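PDB 3WQC: D-threo-3-hydroxyaspartate dehydratase, which catalyses the pyridoxal phosphate-dependent deamination of D-threo-3-hydroxyaspartate to oxaloacetate and ammonium, and also dehydrates L-threo- and L-erythro-3-hydroxyaspartate and D-serine. Local coordinates for residues B[47-53]-B[69-75]; B[320-324]-B[334-338]; B[97-103]-B[127-131]. All blocks are in the same frame, centred on the assembly; numbering follows the deposited sequence.

Contact 1. Residues B[47-53]-B[69-75]; sequences RLRPHVK and ASGITVS. With PLP (pyridoxal-5'-phosphate), chain J.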
ATOM      1  N   ARG B  47       6.672   8.716 -30.416  1.00 17.52           N
ATOM      2  CA  ARG B  47       7.398   7.745 -29.588  1.00 18.03           C
ATOM      3  C   ARG B  47       6.479   7.406 -28.388  1.00 15.75           C
ATOM      4  O   ARG B  47       5.613   8.226 -27.957  1.00 16.69           O
ATOM      5  CB  ARG B  47       8.676   8.328 -29.062  1.00 20.11           C
ATOM      6  CG  ARG B  47       9.621   8.550 -30.222  1.00 21.24           C
ATOM      7  CD  ARG B  47      10.989   8.683 -29.673  1.00 37.77           C
ATOM      8  NE  ARG B  47      11.268   9.987 -29.145  1.00 39.66           N
ATOM      9  CZ  ARG B  47      11.739  10.994 -29.915  1.00 66.83           C
ATOM     10  NH1 ARG B  47      11.871  10.796 -31.207  1.00 72.21           N
ATOM     11  NH2 ARG B  47      12.032  12.211 -29.424  1.00 67.48           N
ATOM     12  N   LEU B  48       6.678   6.193 -27.854  1.00 14.94           N
ATOM     13  CA  LEU B  48       6.013   5.822 -26.559  1.00 15.30           C
ATOM     14  C   LEU B  48       7.117   5.690 -25.562  1.00 15.24           C
ATOM     15  O   LEU B  48       8.099   4.950 -25.740  1.00 15.82           O
ATOM     16  CB  LEU B  48       5.347   4.400 -26.700  1.00 15.88           C
ATOM     17  CG  LEU B  48       4.714   3.898 -25.421  1.00 15.25           C
ATOM     18  CD1 LEU B  48       3.596   4.780 -24.885  1.00 16.10           C
ATOM     19  CD2 LEU B  48       4.165   2.483 -25.605  1.00 20.28           C
ATOM     20  N   ARG B  49       6.990   6.489 -24.465  1.00 13.72           N
ATOM     21  CA  ARG B  49       7.991   6.457 -23.344  1.00 12.91           C
ATOM     22  C   ARG B  49       7.168   5.939 -22.146  1.00 12.78           C
ATOM     23  O   ARG B  49       6.536   6.716 -21.371  1.00 14.98           O
ATOM     24  CB  ARG B  49       8.493   7.874 -23.021  1.00 13.35           C
ATOM     25  CG  ARG B  49       9.562   7.817 -21.913  1.00 12.58           C
ATOM     26  CD  ARG B  49       9.874   9.235 -21.339  1.00 13.29           C
ATOM     27  NE  ARG B  49      10.680   9.995 -22.299  1.00 13.86           N
ATOM     28  CZ  ARG B  49      11.987   9.853 -22.484  1.00 14.09           C
ATOM     29  NH1 ARG B  49      12.695   9.020 -21.672  1.00 14.89           N
ATOM     30  NH2 ARG B  49      12.615  10.558 -23.465  1.00 20.77           N
ATOM     31  N   PRO B  50       7.138   4.601 -21.949  1.00 13.18           N
ATOM     32  CA  PRO B  50       6.260   4.015 -20.908  1.00 13.59           C
ATOM     33  C   PRO B  50       6.691   4.516 -19.538  1.00 10.57           C
ATOM     34  O   PRO B  50       7.899   4.684 -19.226  1.00 12.91           O
ATOM     35  CB  PRO B  50       6.514   2.485 -21.035  1.00 16.22           C
ATOM     36  CG  PRO B  50       7.795   2.319 -21.834  1.00 21.40           C
ATOM     37  CD  PRO B  50       7.899   3.608 -22.719  1.00 14.21           C
ATOM     38  N   HIS B  51       5.683   4.666 -18.713  1.00 11.91           N
ATOM     39  CA  HIS B  51       5.932   5.018 -17.281  1.00 12.27           C
ATOM     40  C   HIS B  51       6.011   3.750 -16.468  1.00 11.03           C
ATOM     41  O   HIS B  51       5.011   3.039 -16.339  1.00 13.75           O
ATOM     42  CB  HIS B  51       4.796   5.952 -16.770  1.00 11.11           C
ATOM     43  CG  HIS B  51       5.313   6.784 -15.645  1.00 10.68           C
ATOM     44  ND1 HIS B  51       6.043   6.223 -14.586  1.00 10.09           N
ATOM     45  CD2 HIS B  51       5.266   8.176 -15.414  1.00 11.76           C
ATOM     46  CE1 HIS B  51       6.478   7.214 -13.790  1.00 10.09           C
ATOM     47  NE2 HIS B  51       5.952   8.400 -14.266  1.00 12.22           N
ATOM     48  N   VAL B  52       7.196   3.452 -15.944  1.00 10.39           N
ATOM     49  CA  VAL B  52       7.410   2.194 -15.217  1.00 12.71           C
ATOM     50  C   VAL B  52       6.934   2.288 -13.775  1.00 11.76           C
ATOM     51  O   VAL B  52       7.080   1.289 -13.070  1.00 13.39           O
ATOM     52  CB  VAL B  52       8.906   1.741 -15.280  1.00 13.00           C
ATOM     53  CG1 VAL B  52       9.280   1.466 -16.748  1.00 15.88           C
ATOM     54  CG2 VAL B  52       9.865   2.730 -14.599  1.00 14.74           C
ATOM     55  N   LYS B  53       6.313   3.393 -13.351  1.00 10.93           N
ATOM     56  CA  LYS B  53       5.900   3.439 -11.951  1.00 12.02           C
ATOM     57  C   LYS B  53       4.800   2.413 -11.679  1.00 11.02           C
ATOM     58  O   LYS B  53       4.583   2.033 -10.500  1.00 13.03           O
ATOM     59  CB  LYS B  53       5.413   4.799 -11.538  1.00 12.46           C
ATOM     60  CG  LYS B  53       4.049   5.189 -12.089  1.00 14.47           C
ATOM     61  CD  LYS B  53       3.789   6.627 -11.595  1.00 18.08           C
ATOM     62  CE  LYS B  53       2.375   6.952 -11.967  1.00 23.82           C
ATOM     63  NZ  LYS B  53       2.235   8.252 -12.665  1.00 17.80           N
ATOM     64  N   ALA B  69       9.208   0.543 -27.555  1.00 20.42           N
ATOM     65  CA  ALA B  69       9.233   1.799 -26.713  1.00 16.76           C
ATOM     66  C   ALA B  69      10.585   2.521 -26.783  1.00 18.73           C
ATOM     67  O   ALA B  69      11.618   1.929 -27.049  1.00 21.74           O
ATOM     68  CB  ALA B  69       8.965   1.412 -25.223  1.00 20.79           C
ATOM     69  N   SER B  70      10.587   3.839 -26.505  1.00 17.42           N
ATOM     70  CA  SER B  70      11.770   4.687 -26.600  1.00 18.69           C
ATOM     71  C   SER B  70      11.970   5.303 -25.235  1.00 15.44           C
ATOM     72  O   SER B  70      11.302   6.338 -24.898  1.00 18.49           O
ATOM     73  CB  SER B  70      11.450   5.884 -27.572  1.00 22.77           C
ATOM     74  OG  SER B  70      11.252   5.393 -28.843  1.00 29.83           O
ATOM     75  N   GLY B  71      12.905   4.732 -24.463  1.00 17.59           N
ATOM     76  CA  GLY B  71      13.163   5.288 -23.144  1.00 16.32           C
ATOM     77  C   GLY B  71      12.043   4.913 -22.162  1.00 14.45           C
ATOM     78  O   GLY B  71      11.056   4.239 -22.515  1.00 15.30           O
ATOM     79  N   ILE B  72      12.176   5.442 -20.936  1.00 12.46           N
ATOM     80  CA  ILE B  72      11.153   5.236 -19.947  1.00 12.19           C
ATOM     81  C   ILE B  72      10.938   6.553 -19.167  1.00 10.87           C
ATOM     82  O   ILE B  72      11.799   7.457 -19.174  1.00 11.85           O
ATOM     83  CB  ILE B  72      11.546   4.125 -18.910  1.00 11.37           C
ATOM     84  CG1 ILE B  72      12.808   4.504 -18.083  1.00 12.61           C
ATOM     85  CG2 ILE B  72      11.689   2.755 -19.612  1.00 13.89           C
ATOM     86  CD1 ILE B  72      13.217   3.463 -17.030  1.00 14.17           C
ATOM     87  N   THR B  73       9.841   6.543 -18.420  1.00 10.04           N
ATOM     88  CA  THR B  73       9.560   7.590 -17.428  1.00 10.43           C
ATOM     89  C   THR B  73       9.576   6.911 -16.074  1.00 10.41           C
ATOM     90  O   THR B  73       9.066   5.759 -15.927  1.00 11.28           O
ATOM     91  CB  THR B  73       8.138   8.189 -17.612  1.00 10.25           C
ATOM     92  OG1 THR B  73       7.936   8.494 -19.017  1.00 12.72           O
ATOM     93  CG2 THR B  73       7.998   9.492 -16.839  1.00 11.37           C
ATOM     94  N   VAL B  74      10.164   7.578 -15.071  1.00  9.92           N
ATOM     95  CA  VAL B  74      10.229   7.007 -13.722  1.00 10.43           C
ATOM     96  C   VAL B  74       9.616   8.042 -12.759  1.00 10.98           C
ATOM     97  O   VAL B  74       9.599   9.267 -13.006  1.00 10.63           O
ATOM     98  CB  VAL B  74      11.666   6.670 -13.241  1.00 10.12           C
ATOM     99  CG1 VAL B  74      12.199   5.560 -14.177  1.00 10.71           C
ATOM    100  CG2 VAL B  74      12.596   7.879 -13.234  1.00 11.19           C
ATOM    101  N   SER B  75       9.145   7.533 -11.598  1.00  9.45           N
ATOM    102  CA  SER B  75       8.520   8.376 -10.555  1.00  8.89           C
ATOM    103  C   SER B  75       9.463   8.644  -9.382  1.00  9.78           C
ATOM    104  O   SER B  75       9.063   9.403  -8.484  1.00 10.30           O
ATOM    105  CB  SER B  75       7.212   7.787 -10.056  1.00 10.06           C
ATOM    106  OG  SER B  75       7.432   6.610  -9.257  1.00 11.88           O
TER
HETATM  107  N1  PLP J 402       3.091  10.923 -16.790  1.00 12.46           N
HETATM  108  C2  PLP J 402       3.236  11.260 -15.493  1.00 11.46           C
HETATM  109  C2A PLP J 402       3.941  12.540 -15.102  1.00 13.68           C
HETATM  110  C3  PLP J 402       2.722  10.369 -14.481  1.00 12.81           C
HETATM  111  O3  PLP J 402       2.889  10.691 -13.207  1.00 15.43           O
HETATM  112  C4  PLP J 402       2.051   9.170 -14.914  1.00 13.72           C
HETATM  113  C4A PLP J 402       1.575   8.265 -13.921  1.00 21.05           C
HETATM  114  C5  PLP J 402       1.947   8.897 -16.310  1.00 12.50           C
HETATM  115  C6  PLP J 402       2.423   9.850 -17.223  1.00 12.80           C
HETATM  116  C5A PLP J 402       1.249   7.658 -16.814  1.00 16.46           C
HETATM  117  O4P PLP J 402      -0.217   7.771 -16.507  1.00 15.07           O
HETATM  118  P   PLP J 402      -1.078   6.422 -16.584  1.00 13.99           P
HETATM  119  O1P PLP J 402      -0.678   5.826 -17.882  1.00 17.22           O
HETATM  120  O2P PLP J 402      -2.480   6.922 -16.588  1.00 15.05           O
HETATM  121  O3P PLP J 402      -0.706   5.535 -15.468  1.00 19.34           O
HETATM  122  O   HOH W   1      10.764   8.842 -26.115  1.00 22.75           O
HETATM  123  O   HOH W   2       8.495   4.434 -29.361  1.00 20.54           O

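Contact 2. Residues B[320-324]-B[334-338]; sequences PGFVL and LARAD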
ATOM      1  N   PRO B 320     -19.492 -12.882 -11.936  1.00 29.84           N
ATOM      2  CA  PRO B 320     -20.244 -11.623 -11.790  1.00 27.19           C
ATOM      3  C   PRO B 320     -21.041 -11.494 -10.484  1.00 25.30           C
ATOM      4  O   PRO B 320     -21.606 -12.498  -9.962  1.00 34.55           O
ATOM      5  CB  PRO B 320     -21.231 -11.645 -12.973  1.00 33.60           C
ATOM      6  CG  PRO B 320     -20.978 -12.924 -13.678  1.00 37.81           C
ATOM      7  CD  PRO B 320     -19.749 -13.571 -13.224  1.00 32.50           C
ATOM      8  N   GLY B 321     -21.074 -10.282  -9.944  1.00 27.81           N
ATOM      9  CA  GLY B 321     -21.779 -10.057  -8.680  1.00 26.81           C
ATOM     10  C   GLY B 321     -21.079 -10.374  -7.382  1.00 27.86           C
ATOM     11  O   GLY B 321     -21.621 -10.010  -6.328  1.00 30.07           O
ATOM     12  N   PHE B 322     -19.876 -10.999  -7.435  1.00 22.99           N
ATOM     13  CA  PHE B 322     -19.065 -11.169  -6.204  1.00 22.47           C
ATOM     14  C   PHE B 322     -17.885 -10.251  -6.226  1.00 18.73           C
ATOM     15  O   PHE B 322     -17.147 -10.215  -7.245  1.00 20.75           O
ATOM     16  CB  PHE B 322     -18.592 -12.620  -6.086  1.00 24.58           C
ATOM     17  CG  PHE B 322     -19.758 -13.592  -5.810  1.00 22.93           C
ATOM     18  CD1 PHE B 322     -20.408 -13.610  -4.567  1.00 23.95           C
ATOM     19  CD2 PHE B 322     -20.246 -14.347  -6.834  1.00 30.83           C
ATOM     20  CE1 PHE B 322     -21.457 -14.501  -4.307  1.00 27.76           C
ATOM     21  CE2 PHE B 322     -21.305 -15.240  -6.633  1.00 32.12           C
ATOM     22  CZ  PHE B 322     -21.931 -15.292  -5.378  1.00 37.55           C
ATOM     23  N   VAL B 323     -17.741  -9.493  -5.139  1.00 19.23           N
ATOM     24  CA  VAL B 323     -16.559  -8.629  -5.036  1.00 17.46           C
ATOM     25  C   VAL B 323     -16.021  -8.722  -3.619  1.00 18.38           C
ATOM     26  O   VAL B 323     -16.676  -9.329  -2.759  1.00 19.35           O
ATOM     27  CB  VAL B 323     -16.946  -7.116  -5.319  1.00 18.07           C
ATOM     28  CG1 VAL B 323     -17.497  -6.938  -6.744  1.00 18.70           C
ATOM     29  CG2 VAL B 323     -17.939  -6.564  -4.252  1.00 19.48           C
ATOM     30  N   LEU B 324     -14.857  -8.139  -3.311  1.00 15.74           N
ATOM     31  CA  LEU B 324     -14.452  -8.030  -1.911  1.00 15.68           C
ATOM     32  C   LEU B 324     -15.178  -6.777  -1.388  1.00 17.42           C
ATOM     33  O   LEU B 324     -14.833  -5.610  -1.714  1.00 19.18           O
ATOM     34  CB  LEU B 324     -12.939  -7.857  -1.845  1.00 16.62           C
ATOM     35  CG  LEU B 324     -12.124  -9.049  -2.358  1.00 15.76           C
ATOM     36  CD1 LEU B 324     -10.599  -8.832  -1.973  1.00 17.78           C
ATOM     37  CD2 LEU B 324     -12.668 -10.358  -1.711  1.00 21.11           C
ATOM     38  N   LEU B 334     -15.395 -11.408   1.043  1.00 17.92           N
ATOM     39  CA  LEU B 334     -15.968 -11.692  -0.245  1.00 18.65           C
ATOM     40  C   LEU B 334     -17.513 -11.869  -0.077  1.00 18.92           C
ATOM     41  O   LEU B 334     -17.992 -12.599   0.800  1.00 19.93           O
ATOM     42  CB  LEU B 334     -15.337 -12.945  -0.827  1.00 21.33           C
ATOM     43  CG  LEU B 334     -15.775 -13.398  -2.220  1.00 22.10           C
ATOM     44  CD1 LEU B 334     -14.739 -14.358  -2.844  1.00 24.95           C
ATOM     45  CD2 LEU B 334     -17.208 -13.995  -2.273  1.00 24.31           C
ATOM     46  N   ALA B 335     -18.299 -11.063  -0.790  1.00 19.98           N
ATOM     47  CA  ALA B 335     -19.768 -11.102  -0.592  1.00 22.59           C
ATOM     48  C   ALA B 335     -20.434 -10.546  -1.867  1.00 21.64           C
ATOM     49  O   ALA B 335     -19.724 -10.217  -2.846  1.00 22.50           O
ATOM     50  CB  ALA B 335     -20.239 -10.337   0.659  1.00 21.68           C
ATOM     51  N   ARG B 336     -21.771 -10.612  -1.977  1.00 24.66           N
ATOM     52  CA  ARG B 336     -22.419 -10.089  -3.188  1.00 26.86           C
ATOM     53  C   ARG B 336     -22.308  -8.560  -3.236  1.00 26.74           C
ATOM     54  O   ARG B 336     -22.590  -7.873  -2.218  1.00 27.35           O
ATOM     55  CB  ARG B 336     -23.908 -10.489  -3.200  1.00 26.98           C
ATOM     56  CG  ARG B 336     -24.114 -11.964  -3.342  1.00 29.71           C
ATOM     57  CD  ARG B 336     -25.613 -12.240  -3.412  1.00 32.61           C
ATOM     58  NE  ARG B 336     -26.122 -11.710  -4.685  1.00 43.10           N
ATOM     59  CZ  ARG B 336     -25.991 -12.371  -5.835  1.00 51.25           C
ATOM     60  NH1 ARG B 336     -26.426 -11.831  -6.958  1.00 80.57           N
ATOM     61  NH2 ARG B 336     -25.368 -13.557  -5.896  1.00 57.89           N
ATOM     62  N   ALA B 337     -21.933  -8.025  -4.403  1.00 29.27           N
ATOM     63  CA  ALA B 337     -21.938  -6.539  -4.630  1.00 28.43           C
ATOM     64  C   ALA B 337     -23.308  -5.945  -4.339  1.00 33.10           C
ATOM     65  O   ALA B 337     -23.411  -4.837  -3.814  1.00 38.81           O
ATOM     66  CB  ALA B 337     -21.519  -6.212  -6.060  1.00 39.01           C
ATOM     67  N   ASP B 338     -24.355  -6.667  -4.670  1.00 35.30           N
ATOM     68  CA  ASP B 338     -25.709  -6.127  -4.470  1.00 36.73           C
ATOM     69  C   ASP B 338     -26.228  -6.074  -3.036  1.00 46.91           C
ATOM     70  O   ASP B 338     -27.320  -5.552  -2.821  1.00 49.05           O
ATOM     71  CB  ASP B 338     -26.734  -6.801  -5.416  1.00 38.09           C
ATOM     72  CG  ASP B 338     -27.038  -8.282  -5.087  1.00 40.49           C
ATOM     73  OD1 ASP B 338     -26.730  -8.796  -3.997  1.00 43.74           O
ATOM     74  OD2 ASP B 338     -27.608  -8.921  -5.994  1.00 55.03           O
TER
HETATM   75  O   HOH W   3     -24.250  -8.855  -6.348  1.00 38.60           O

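Contact 3. Residues B[97-103]-B[127-131]; sequences MAPHRLP and AIAAF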
ATOM      1  N   MET B  97      11.647  18.494  -9.623  1.00 10.14           N
ATOM      2  CA  MET B  97      12.934  18.138  -9.020  1.00 10.51           C
ATOM      3  C   MET B  97      13.123  18.820  -7.666  1.00 11.13           C
ATOM      4  O   MET B  97      12.983  20.087  -7.572  1.00 12.38           O
ATOM      5  CB  MET B  97      14.058  18.537  -9.976  1.00 12.04           C
ATOM      6  CG  MET B  97      15.423  18.146  -9.442  1.00 12.26           C
ATOM      7  SD  MET B  97      15.540  16.332  -9.221  1.00 12.79           S
ATOM      8  CE  MET B  97      17.261  16.259  -8.675  1.00 12.41           C
ATOM      9  N   ALA B  98      13.518  18.057  -6.610  1.00 10.17           N
ATOM     10  CA  ALA B  98      13.885  18.626  -5.347  1.00  9.80           C
ATOM     11  C   ALA B  98      15.376  18.946  -5.383  1.00 10.72           C
ATOM     12  O   ALA B  98      16.193  18.073  -5.742  1.00 11.74           O
ATOM     13  CB  ALA B  98      13.656  17.592  -4.261  1.00 12.05           C
ATOM     14  N   PRO B  99      15.771  20.182  -5.025  1.00 10.85           N
ATOM     15  CA  PRO B  99      17.204  20.488  -5.027  1.00 12.57           C
ATOM     16  C   PRO B  99      18.076  19.513  -4.270  1.00 11.84           C
ATOM     17  O   PRO B  99      19.219  19.218  -4.714  1.00 12.65           O
ATOM     18  CB  PRO B  99      17.206  21.915  -4.394  1.00 15.62           C
ATOM     19  CG  PRO B  99      15.880  22.513  -4.869  1.00 16.68           C
ATOM     20  CD  PRO B  99      14.879  21.342  -4.732  1.00 12.62           C
ATOM     21  N   HIS B 100      17.589  18.954  -3.143  1.00 10.81           N
ATOM     22  CA  HIS B 100      18.488  18.066  -2.367  1.00 11.38           C
ATOM     23  C   HIS B 100      18.805  16.758  -3.073  1.00 11.02           C
ATOM     24  O   HIS B 100      19.777  16.078  -2.667  1.00 13.64           O
ATOM     25  CB  HIS B 100      17.919  17.788  -0.975  1.00 13.23           C
ATOM     26  CG  HIS B 100      16.808  16.803  -0.925  1.00 12.38           C
ATOM     27  ND1 HIS B 100      15.471  17.134  -1.057  1.00 16.63           N
ATOM     28  CD2 HIS B 100      16.878  15.424  -0.788  1.00 16.55           C
ATOM     29  CE1 HIS B 100      14.730  15.970  -0.999  1.00 17.08           C
ATOM     30  NE2 HIS B 100      15.621  14.919  -0.822  1.00 16.04           N
ATOM     31  N   ARG B 101      18.025  16.403  -4.123  1.00 10.10           N
ATOM     32  CA  ARG B 101      18.299  15.218  -4.904  1.00 10.50           C
ATOM     33  C   ARG B 101      19.287  15.470  -6.042  1.00 10.12           C
ATOM     34  O   ARG B 101      19.603  14.543  -6.805  1.00 11.59           O
ATOM     35  CB  ARG B 101      17.003  14.619  -5.457  1.00 11.38           C
ATOM     36  CG  ARG B 101      16.290  13.800  -4.342  1.00 13.49           C
ATOM     37  CD  ARG B 101      15.105  12.991  -4.862  1.00 14.19           C
ATOM     38  NE  ARG B 101      13.847  13.753  -4.906  1.00 12.89           N
ATOM     39  CZ  ARG B 101      13.009  13.861  -3.861  1.00 10.89           C
ATOM     40  NH1 ARG B 101      13.302  13.287  -2.659  1.00 11.41           N
ATOM     41  NH2 ARG B 101      11.843  14.499  -4.042  1.00 11.77           N
ATOM     42  N   LEU B 102      19.773  16.733  -6.188  1.00 10.12           N
ATOM     43  CA  LEU B 102      20.669  16.999  -7.334  1.00 12.01           C
ATOM     44  C   LEU B 102      21.991  16.164  -7.340  1.00 11.21           C
ATOM     45  O   LEU B 102      22.411  15.719  -8.385  1.00 11.83           O
ATOM     46  CB  LEU B 102      20.959  18.510  -7.435  1.00 11.98           C
ATOM     47  CG  LEU B 102      19.767  19.237  -8.104  1.00 10.35           C
ATOM     48  CD1 LEU B 102      19.868  20.738  -7.828  1.00 12.78           C
ATOM     49  CD2 LEU B 102      19.780  18.990  -9.643  1.00 13.65           C
ATOM     50  N   PRO B 103      22.598  15.916  -6.156  1.00 11.47           N
ATOM     51  CA  PRO B 103      23.826  15.060  -6.196  1.00 12.12           C
ATOM     52  C   PRO B 103      23.505  13.696  -6.745  1.00 12.27           C
ATOM     53  O   PRO B 103      24.294  13.167  -7.535  1.00 13.11           O
ATOM     54  CB  PRO B 103      24.272  15.023  -4.709  1.00 15.11           C
ATOM     55  CG  PRO B 103      23.809  16.451  -4.144  1.00 13.47           C
ATOM     56  CD  PRO B 103      22.405  16.575  -4.834  1.00 13.18           C
ATOM     57  N   ALA B 127      18.027  26.568  -8.870  1.00 10.20           N
ATOM     58  CA  ALA B 127      18.821  25.605  -8.065  1.00  9.63           C
ATOM     59  C   ALA B 127      19.586  24.655  -8.972  1.00 10.18           C
ATOM     60  O   ALA B 127      20.768  24.315  -8.747  1.00 12.08           O
ATOM     61  CB  ALA B 127      17.881  24.817  -7.140  1.00 11.63           C
ATOM     62  N   ILE B 128      18.897  24.134 -10.005  1.00  9.62           N
ATOM     63  CA  ILE B 128      19.556  23.214 -10.953  1.00 10.47           C
ATOM     64  C   ILE B 128      20.707  23.939 -11.672  1.00 11.13           C
ATOM     65  O   ILE B 128      21.813  23.367 -11.765  1.00 12.93           O
ATOM     66  CB  ILE B 128      18.582  22.623 -11.954  1.00 10.23           C
ATOM     67  CG1 ILE B 128      17.494  21.765 -11.248  1.00 11.01           C
ATOM     68  CG2 ILE B 128      19.346  21.740 -12.980  1.00 13.14           C
ATOM     69  CD1 ILE B 128      16.449  21.136 -12.174  1.00 12.07           C
ATOM     70  N   ALA B 129      20.452  25.146 -12.197  1.00 10.41           N
ATOM     71  CA  ALA B 129      21.497  25.805 -12.998  1.00 11.15           C
ATOM     72  C   ALA B 129      22.671  26.135 -12.073  1.00 12.47           C
ATOM     73  O   ALA B 129      23.821  26.012 -12.522  1.00 13.37           O
ATOM     74  CB  ALA B 129      20.867  27.069 -13.586  1.00 14.69           C
ATOM     75  N   ALA B 130      22.450  26.579 -10.837  1.00 11.42           N
ATOM     76  CA  ALA B 130      23.608  26.919  -9.973  1.00 13.02           C
ATOM     77  C   ALA B 130      24.409  25.658  -9.653  1.00 13.44           C
ATOM     78  O   ALA B 130      25.661  25.678  -9.691  1.00 15.35           O
ATOM     79  CB  ALA B 130      23.117  27.564  -8.718  1.00 14.09           C
ATOM     80  N   PHE B 131      23.717  24.517  -9.396  1.00 11.73           N
ATOM     81  CA  PHE B 131      24.485  23.336  -9.108  1.00 11.29           C
ATOM     82  C   PHE B 131      25.228  22.804 -10.313  1.00 13.10           C
ATOM     83  O   PHE B 131      26.384  22.340 -10.232  1.00 13.97           O
ATOM     84  CB  PHE B 131      23.467  22.277  -8.544  1.00 12.39           C
ATOM     85  CG  PHE B 131      24.159  21.005  -8.076  1.00 12.27           C
ATOM     86  CD1 PHE B 131      24.904  21.026  -6.881  1.00 17.33           C
ATOM     87  CD2 PHE B 131      24.009  19.797  -8.784  1.00 13.87           C
ATOM     88  CE1 PHE B 131      25.511  19.846  -6.389  1.00 18.51           C
ATOM     89  CE2 PHE B 131      24.642  18.620  -8.263  1.00 13.79           C
ATOM     90  CZ  PHE B 131      25.329  18.651  -7.076  1.00 15.32           C
TER

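Contact 1. Residues B[47-53]-B[69-75]
His51 and Thr73 make a single backbone bridge between 47-53 and 69-75, whose end-to-end directions differ by 36°. Thr73 N donates to Pro50 O (2.8 Å), and Thr73 O accepts from Val52 N at 3.0 Å. Farther back, Ser70 N reaches Leu48 O at 2.8 Å.

Thr73 CB lies over one face of the His51 imidazole, 3.8 Å from the ring centroid, while Lys53 CD covers the other. Lys53 N also donates to His51 ND1 close to the ring plane, which, with the packing on both faces, helps set the ring's rotation. Lys53 NZ is bonded to C4A of the pyridoxal phosphate at 1.4 Å, consistent with an internal aldimine. With CG opposite the backbone N (chi1 -178°) and the chain bent at chi3, Arg49 brings NH1 to Ile72 O at 3.1 Å, within its own guanidinium plane but above that of the carbonyl. Arg49 NH1 also salt-bridges Asp90, and NE Glu242. Val52 CG2 runs beside Val74 CG1 (3.7 Å).

In the alanine racemase-like barrel, strand 47-48 pairs in parallel with 242-243, and strand 72-74 with 90-93; helix 27-44 covers Leu48, and helix 77-85 packs on Val52, Ile72 and Val74.

Contact 2. Residues B[320-324]-B[334-338]
Val323 and Ala335 are the hydrogen-bonded pair of an antiparallel beta hairpin, strands 322-327 and 332-336, in a mixed sheet; both strands fall in the putative serine dehydratase family region. Val323 N donates to Ala335 O and Ala335 N to Val323 O, each at 3.1 Å. Phe322 with Arg336 and Leu324 with Leu334 are the flanking non-hydrogen-bonded pairs, and the N-to-C directions of 322-324 and 334-336 lie 137° apart. Beyond the strands, Ala337 N donates to Gly321 O at 2.8 Å; a water donates to that oxygen and accepts from Asp338 N.

Leu324 and Leu334 share one sheet face, where Leu324 CD2 rests on Leu334 CB (3.8 Å). Val323 and Ala335 point to the other, and Val323 CG2 also reaches Ala337 CB, past the strand, at 4.0 Å. With Phe322 CG beside the backbone N (chi1 -68°), the ring brings CD1 near Leu334 CD2 and CE1 3.8 Å from Arg336 CG; Phe349 stacks on it edge-to-face. The Arg336 guanidinium stands 79° to that ring, its CZ 5.5 Å from the centroid, so any cation-pi attraction is weak. Arg336 NH2 is salt-bridged to Glu342, while Arg336 NE and NH1 grip Asp338 side-on, NE reaching OD1 at 3.1 Å.

Contact 3. Residues B[97-103]-B[127-131]
Pro99 O accepts from Leu102 N at 2.9 Å, a bond that closes the 3-10 segment 99-101 and sets up the start of helix 102-110, where Leu102 faces Phe131 of helix 122-135. On the partner side, Phe131 N donates to Ala127 O at 3.0 Å, an ordinary helical bond that puts these two residues one turn apart.

Leu102 is the side chain that reaches most widely. Its CB sits over the Phe131 ring, 4.0 Å from the centroid and 30° off the normal, a CH-pi contact displaced toward CD2. Phe131 CG lies opposite its backbone N (chi1 -175°), sending the ring toward helix 102-110; the two side chains run past each other in opposite directions, and Phe131 CZ meets Pro103 CG at 4.0 Å. The two Leu102 methyls part: CD1 lies against the Ala127 carbonyl, and CD2 touches Ile128 CG1 at 3.9 Å. Pro99 CG packs on Ala127 CB (3.8 Å), and Ile128 CD1 brushes Met97 CB at 4.2 Å.

Leu117 of strand 114-119 and Phe139 of a loop also touch Leu102; the contact joins the helices before and after that strand. Arg101 instead forms salt bridges with Asp19 and Asp287 of the second subunit. Across the segments the side chains meet by apolar and CH-pi contacts and one methyl-carbonyl contact, which suggests that shape fit and solvent exclusion hold them, while polar bonds fix each backbone separately.

Contacts 1 and 3 lie within the alanine racemase-like barrel, their centres about 23 Å apart and their nearest atoms about 7 Å apart. Contact 1 carries the cofactor attachment and its His51 neighbour, whereas contact 3 lies farther out among the helices: the Met97 side chain is about 13 Å from pyridoxal phosphate. Both are touched by the second subunit, through Gln329 and Glu330 at contact 1 and Asp19 and Asp287 at contact 3. Contact 2 belongs to the other domain, with its centre about 36 Å from that of contact 1 and about 50 Å from that of contact 3, on the opposite side of the chain's centre; no other protein chain of the assembly reaches its segments.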